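PDB 1JOV: HI1317 from Haemophilus influenzae, which probably catalyses the interconversion of the alpha and beta anomers of D-glucose 6-phosphate, as a member of the glucose-6-phosphate 1-epimerase family. Local coordinates for residues T169-L174 with N190-Y195; R94-S99 with L110-S116. One frame throughout, in Å; residues are numbered along the deposited sequence.

Interaction 1. Residues T169-L174 with N190-Y195; sequences TCFNSL and NVDCIY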
# COMPACT_ATOMS: atom_id res chain seq x y z
N THR A 169 -15.06 -17.40 4.14
CA THR A 169 -14.10 -18.36 3.67
C THR A 169 -12.99 -17.60 2.88
O THR A 169 -13.19 -16.50 2.40
CB THR A 169 -14.78 -19.38 2.74
OG1 THR A 169 -13.80 -20.25 2.15
CG2 THR A 169 -15.32 -18.75 1.51
N CYS A 170 -11.87 -18.27 2.69
CA CYS A 170 -10.76 -17.68 1.97
C CYS A 170 -9.85 -18.81 1.62
O CYS A 170 -9.96 -19.92 2.18
CB CYS A 170 -10.00 -16.67 2.88
SG CYS A 170 -9.10 -17.36 4.32
N PHE A 171 -8.90 -18.52 0.75
CA PHE A 171 -7.89 -19.48 0.37
C PHE A 171 -6.67 -19.19 1.22
O PHE A 171 -6.20 -18.03 1.27
CB PHE A 171 -7.57 -19.36 -1.12
CG PHE A 171 -6.60 -20.39 -1.63
CD1 PHE A 171 -7.06 -21.69 -1.93
CD2 PHE A 171 -5.29 -20.10 -1.85
CE1 PHE A 171 -6.19 -22.66 -2.42
CE2 PHE A 171 -4.41 -21.04 -2.34
CZ PHE A 171 -4.86 -22.35 -2.63
N ASN A 172 -6.16 -20.23 1.91
CA ASN A 172 -4.99 -20.14 2.80
C ASN A 172 -3.71 -20.49 2.07
O ASN A 172 -3.48 -21.66 1.77
CB ASN A 172 -5.18 -21.08 4.05
CG ASN A 172 -4.16 -20.83 5.16
OD1 ASN A 172 -3.06 -20.28 4.95
ND2 ASN A 172 -4.50 -21.29 6.37
N SER A 173 -2.88 -19.49 1.76
CA SER A 173 -1.68 -19.69 0.97
C SER A 173 -0.67 -20.44 1.77
O SER A 173 0.31 -20.96 1.23
CB SER A 173 -1.08 -18.36 0.49
OG SER A 173 -2.07 -17.64 -0.22
N LEU A 174 -0.87 -20.42 3.08
CA LEU A 174 0.10 -21.03 3.98
C LEU A 174 0.20 -22.54 3.66
O LEU A 174 1.30 -23.06 3.38
CB LEU A 174 -0.26 -20.70 5.45
CG LEU A 174 0.01 -19.22 5.76
CD1 LEU A 174 -0.34 -18.83 7.21
CD2 LEU A 174 1.43 -18.85 5.41
N ASN A 190 0.12 -16.31 12.28
CA ASN A 190 0.50 -16.05 10.87
C ASN A 190 -0.66 -16.29 9.95
O ASN A 190 -1.16 -17.43 9.84
CB ASN A 190 1.67 -16.89 10.45
CG ASN A 190 2.10 -16.68 9.05
OD1 ASN A 190 2.97 -17.43 8.57
ND2 ASN A 190 1.60 -15.61 8.39
N VAL A 191 -1.09 -15.21 9.30
CA VAL A 191 -2.20 -15.23 8.36
C VAL A 191 -1.72 -14.76 6.99
O VAL A 191 -0.98 -13.78 6.87
CB VAL A 191 -3.38 -14.37 8.81
CG1 VAL A 191 -4.54 -14.32 7.77
CG2 VAL A 191 -3.97 -14.80 10.17
N ASP A 192 -2.03 -15.53 5.97
CA ASP A 192 -1.64 -15.24 4.59
C ASP A 192 -2.75 -15.80 3.68
O ASP A 192 -2.58 -16.84 3.03
CB ASP A 192 -0.24 -15.77 4.22
CG ASP A 192 0.31 -15.14 2.92
OD1 ASP A 192 -0.45 -14.41 2.26
OD2 ASP A 192 1.48 -15.26 2.49
N CYS A 193 -3.85 -15.06 3.59
CA CYS A 193 -5.00 -15.61 2.91
C CYS A 193 -5.66 -14.73 1.88
O CYS A 193 -5.77 -13.51 2.05
CB CYS A 193 -6.01 -16.10 3.94
SG CYS A 193 -7.01 -14.81 4.68
N ILE A 194 -6.12 -15.33 0.82
CA ILE A 194 -6.75 -14.62 -0.27
C ILE A 194 -8.26 -14.77 -0.26
O ILE A 194 -8.78 -15.89 -0.43
CB ILE A 194 -6.23 -15.15 -1.61
CG1 ILE A 194 -4.70 -15.18 -1.61
CG2 ILE A 194 -6.72 -14.29 -2.77
CD1 ILE A 194 -4.10 -15.90 -2.80
N TYR A 195 -8.96 -13.68 -0.06
CA TYR A 195 -10.40 -13.66 -0.14
C TYR A 195 -10.89 -13.17 -1.50
O TYR A 195 -10.28 -12.31 -2.14
CB TYR A 195 -11.00 -12.63 0.80
CG TYR A 195 -10.90 -12.87 2.31
CD1 TYR A 195 -9.74 -12.58 3.02
CD2 TYR A 195 -11.99 -13.33 3.04
CE1 TYR A 195 -9.66 -12.74 4.40
CE2 TYR A 195 -11.93 -13.49 4.39
CZ TYR A 195 -10.77 -13.20 5.09
OH TYR A 195 -10.73 -13.37 6.49
O HOH W 1 -0.90 -14.97 -0.39

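Interaction 2. Residues R94-S99 with L110-S116; sequences RLWQLS and LEFELFS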
# COMPACT_ATOMS: atom_id res chain seq x y z
N ARG A 94 11.60 0.04 -9.24
CA ARG A 94 11.95 0.91 -10.35
C ARG A 94 11.50 2.37 -10.00
O ARG A 94 10.64 2.53 -9.18
CB ARG A 94 11.25 0.50 -11.62
CG ARG A 94 11.73 -0.86 -12.16
CD ARG A 94 10.78 -1.61 -13.20
NE ARG A 94 10.46 -0.78 -14.36
CZ ARG A 94 9.48 -1.04 -15.21
NH1 ARG A 94 8.69 -2.11 -15.04
NH2 ARG A 94 9.28 -0.19 -16.25
N LEU A 95 12.26 3.35 -10.44
CA LEU A 95 11.97 4.74 -10.15
C LEU A 95 10.81 5.14 -11.07
O LEU A 95 10.87 4.95 -12.29
CB LEU A 95 13.14 5.69 -10.59
CG LEU A 95 14.12 5.67 -9.47
CD1 LEU A 95 15.49 6.23 -9.97
CD2 LEU A 95 13.57 6.51 -8.39
N TRP A 96 9.83 5.75 -10.46
CA TRP A 96 8.75 6.43 -11.21
C TRP A 96 9.01 7.96 -11.25
O TRP A 96 9.77 8.48 -10.39
CB TRP A 96 7.44 6.15 -10.52
CG TRP A 96 7.02 4.70 -10.47
CD1 TRP A 96 7.74 3.56 -10.00
CD2 TRP A 96 5.69 4.22 -10.77
NE1 TRP A 96 6.93 2.46 -10.10
CE2 TRP A 96 5.67 2.85 -10.57
CE3 TRP A 96 4.55 4.85 -11.27
CZ2 TRP A 96 4.53 2.08 -10.71
CZ3 TRP A 96 3.36 4.08 -11.47
CH2 TRP A 96 3.38 2.67 -11.24
N GLN A 97 8.28 8.66 -12.11
CA GLN A 97 8.39 10.11 -12.17
C GLN A 97 7.09 10.75 -11.67
O GLN A 97 6.02 10.23 -11.86
CB GLN A 97 8.63 10.55 -13.60
CG GLN A 97 10.09 10.29 -14.09
CD GLN A 97 10.36 8.81 -14.26
OE1 GLN A 97 11.42 8.28 -13.77
NE2 GLN A 97 9.46 8.11 -14.93
N LEU A 98 7.23 11.92 -11.02
CA LEU A 98 6.05 12.71 -10.60
C LEU A 98 5.65 13.50 -11.86
O LEU A 98 6.41 14.38 -12.35
CB LEU A 98 6.47 13.67 -9.52
CG LEU A 98 5.37 14.65 -9.09
CD1 LEU A 98 4.25 13.98 -8.29
CD2 LEU A 98 6.02 15.76 -8.21
N SER A 99 4.52 13.14 -12.47
CA SER A 99 4.13 13.77 -13.72
C SER A 99 3.13 14.89 -13.53
O SER A 99 2.88 15.70 -14.42
CB SER A 99 3.54 12.66 -14.59
OG SER A 99 2.60 11.95 -13.88
N LEU A 110 -1.54 13.94 -6.62
CA LEU A 110 -0.21 13.68 -7.20
C LEU A 110 -0.38 12.53 -8.19
O LEU A 110 -1.18 11.58 -7.89
CB LEU A 110 0.68 13.12 -6.08
CG LEU A 110 0.88 14.11 -4.89
CD1 LEU A 110 1.92 13.38 -3.93
CD2 LEU A 110 1.32 15.50 -5.32
N GLU A 111 0.32 12.61 -9.31
CA GLU A 111 0.28 11.51 -10.34
C GLU A 111 1.70 11.11 -10.58
O GLU A 111 2.57 11.95 -10.66
CB GLU A 111 -0.36 11.92 -11.70
CG GLU A 111 -1.83 12.29 -11.41
CD GLU A 111 -2.60 12.63 -12.69
OE1 GLU A 111 -2.04 12.44 -13.80
OE2 GLU A 111 -3.76 13.10 -12.58
N PHE A 112 1.92 9.82 -10.68
CA PHE A 112 3.22 9.22 -10.94
C PHE A 112 3.12 8.38 -12.17
O PHE A 112 2.09 7.79 -12.44
CB PHE A 112 3.61 8.35 -9.73
CG PHE A 112 3.71 9.18 -8.48
CD1 PHE A 112 4.89 9.84 -8.20
CD2 PHE A 112 2.62 9.33 -7.62
CE1 PHE A 112 5.00 10.59 -7.06
CE2 PHE A 112 2.74 10.10 -6.47
CZ PHE A 112 3.92 10.72 -6.19
N GLU A 113 4.20 8.29 -12.96
CA GLU A 113 4.16 7.39 -14.12
C GLU A 113 5.43 6.49 -14.15
O GLU A 113 6.49 6.93 -13.65
CB GLU A 113 4.10 8.19 -15.42
CG GLU A 113 2.72 8.94 -15.52
CD GLU A 113 2.71 9.96 -16.63
OE1 GLU A 113 3.73 10.67 -16.74
OE2 GLU A 113 1.75 9.98 -17.40
N LEU A 114 5.25 5.30 -14.70
CA LEU A 114 6.33 4.32 -14.85
C LEU A 114 6.52 4.10 -16.35
O LEU A 114 5.50 3.91 -17.11
CB LEU A 114 5.95 2.96 -14.23
CG LEU A 114 7.00 1.83 -14.43
CD1 LEU A 114 8.26 2.34 -13.77
CD2 LEU A 114 6.39 0.56 -13.81
N PHE A 115 7.75 4.20 -16.82
CA PHE A 115 8.06 4.05 -18.25
C PHE A 115 8.98 2.89 -18.53
O PHE A 115 9.83 2.51 -17.70
CB PHE A 115 8.70 5.32 -18.79
CG PHE A 115 7.81 6.52 -18.80
CD1 PHE A 115 6.91 6.76 -19.87
CD2 PHE A 115 7.87 7.40 -17.75
CE1 PHE A 115 6.05 7.83 -19.81
CE2 PHE A 115 7.05 8.47 -17.70
CZ PHE A 115 6.11 8.69 -18.70
N SER A 116 8.81 2.30 -19.70
CA SER A 116 9.56 1.20 -20.18
C SER A 116 10.87 1.71 -20.63
O SER A 116 11.08 2.92 -20.79
CB SER A 116 8.90 0.56 -21.41
OG SER A 116 9.03 1.39 -22.55
O HOH W 2 11.69 1.88 -15.76
O HOH W 3 9.65 5.40 -14.95

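Interaction 1. Residues T169-L174 with N190-Y195
Thr169 meets Tyr195 through its backbone, the O lying 3.4 Å from ring atom CD2; its own hydroxyl turns to Glu179 O on the neighbouring strand 177-180. Cys170 then lays its CB over the centre of the Tyr195 ring, a CH-pi contact of 3.8 Å to the centroid. A chi1 of 67° tucks the sulfur over its own backbone, from where SG reaches Cys193. In the conformer of Cys193 described here the two SG atoms are 3.3 Å apart, longer than a disulfide bond; because this residue has a second conformer, that gap is doubtful evidence, and a disulfide between these cysteines has been observed in this protein. Phe171 pairs with Ile194 in an antiparallel hydrogen-bonded pair: Phe171 N to Ile194 O is nearly straight (178°), and Ile194 N returns to Phe171 O at 2.7 Å. Asn172 faces Cys193 in the following non-hydrogen-bonded pair. Ser173 N donates to Asp192 O at 3.0 Å, while a water joins Ser173 OG to Asp192 OD1. Leu174 closes the contact, its CD2 packing 3.7 Å from Asp192 CB and its CD1 lying against the side-chain amide and backbone O of Asn190. This antiparallel pairing belongs to a sheet of the galactose mutarotase-like beta-sandwich; strands 145-154 and 244-251 of the same sheet carry the predicted active-site residues His150 and Glu248.

Interaction 2. Residues R94-S99 with L110-S116
Leu114 lies over the indole of Trp96, its CB 3.6 Å from the centroid of the six-membered ring and only 7° off the normal, a CH-pi contact where the chain enters the antiparallel beta hairpin of strands 97-104 and 107-115, Trp96 lying just ahead of the first. Phe112 C lies at the edge of the same indole; its CB, out of the ring plane on the side away from Leu114, is 3.9 Å from Trp96 CE3. The indole NH is used by Ala91 O, which helps fix the turn of the ring. Next along the hairpin, Leu98 CD1 touches Phe112 CE1 at 3.7 Å in a non-hydrogen-bonded pair. Gln97 and Glu113 form the hydrogen-bonded pair beside it, with N-to-O bonds in both directions, each lying in the plane of the accepting carbonyl. Ser99 N adds a bond to Glu111 O, and Ser99 OG a weak one to the same oxygen. Toward the other end, the Gln97 amide reaches the edge of the Phe115 ring, NE2 being 3.3 Å from CD2, and one water links NE2 with Leu95 O and Phe115 N. Outermost is Arg94, bent at chi3 (56°), which brings one guanidinium face over the Leu114 methyls while NH1 forms a salt bridge with Glu122. Its NH2 donates to Phe115 O at 3.1 Å, the oxygen lying close to the guanidinium plane but the nitrogen standing well above the carbonyl plane.

How the interactions relate
Interactions 1 and 2 lie on opposite sides of the chain's centre, with their own centres 32 Å apart and their nearest atoms about 21 Å apart, so neither touches the other. They belong to different antiparallel sheets: the hairpin of interaction 2 forms one end of its sheet, whereas strands 169-172 and 191-196 lie near the end of another. Interaction 1 is the one near the predicted catalytic residues, the Asp192 side chain being about 6 Å from that of Glu248 and about 7 Å from that of His150. Interaction 2 is remote from both, its hairpin packing through Phe112 and Leu110 against Ile35 of strand 31-36.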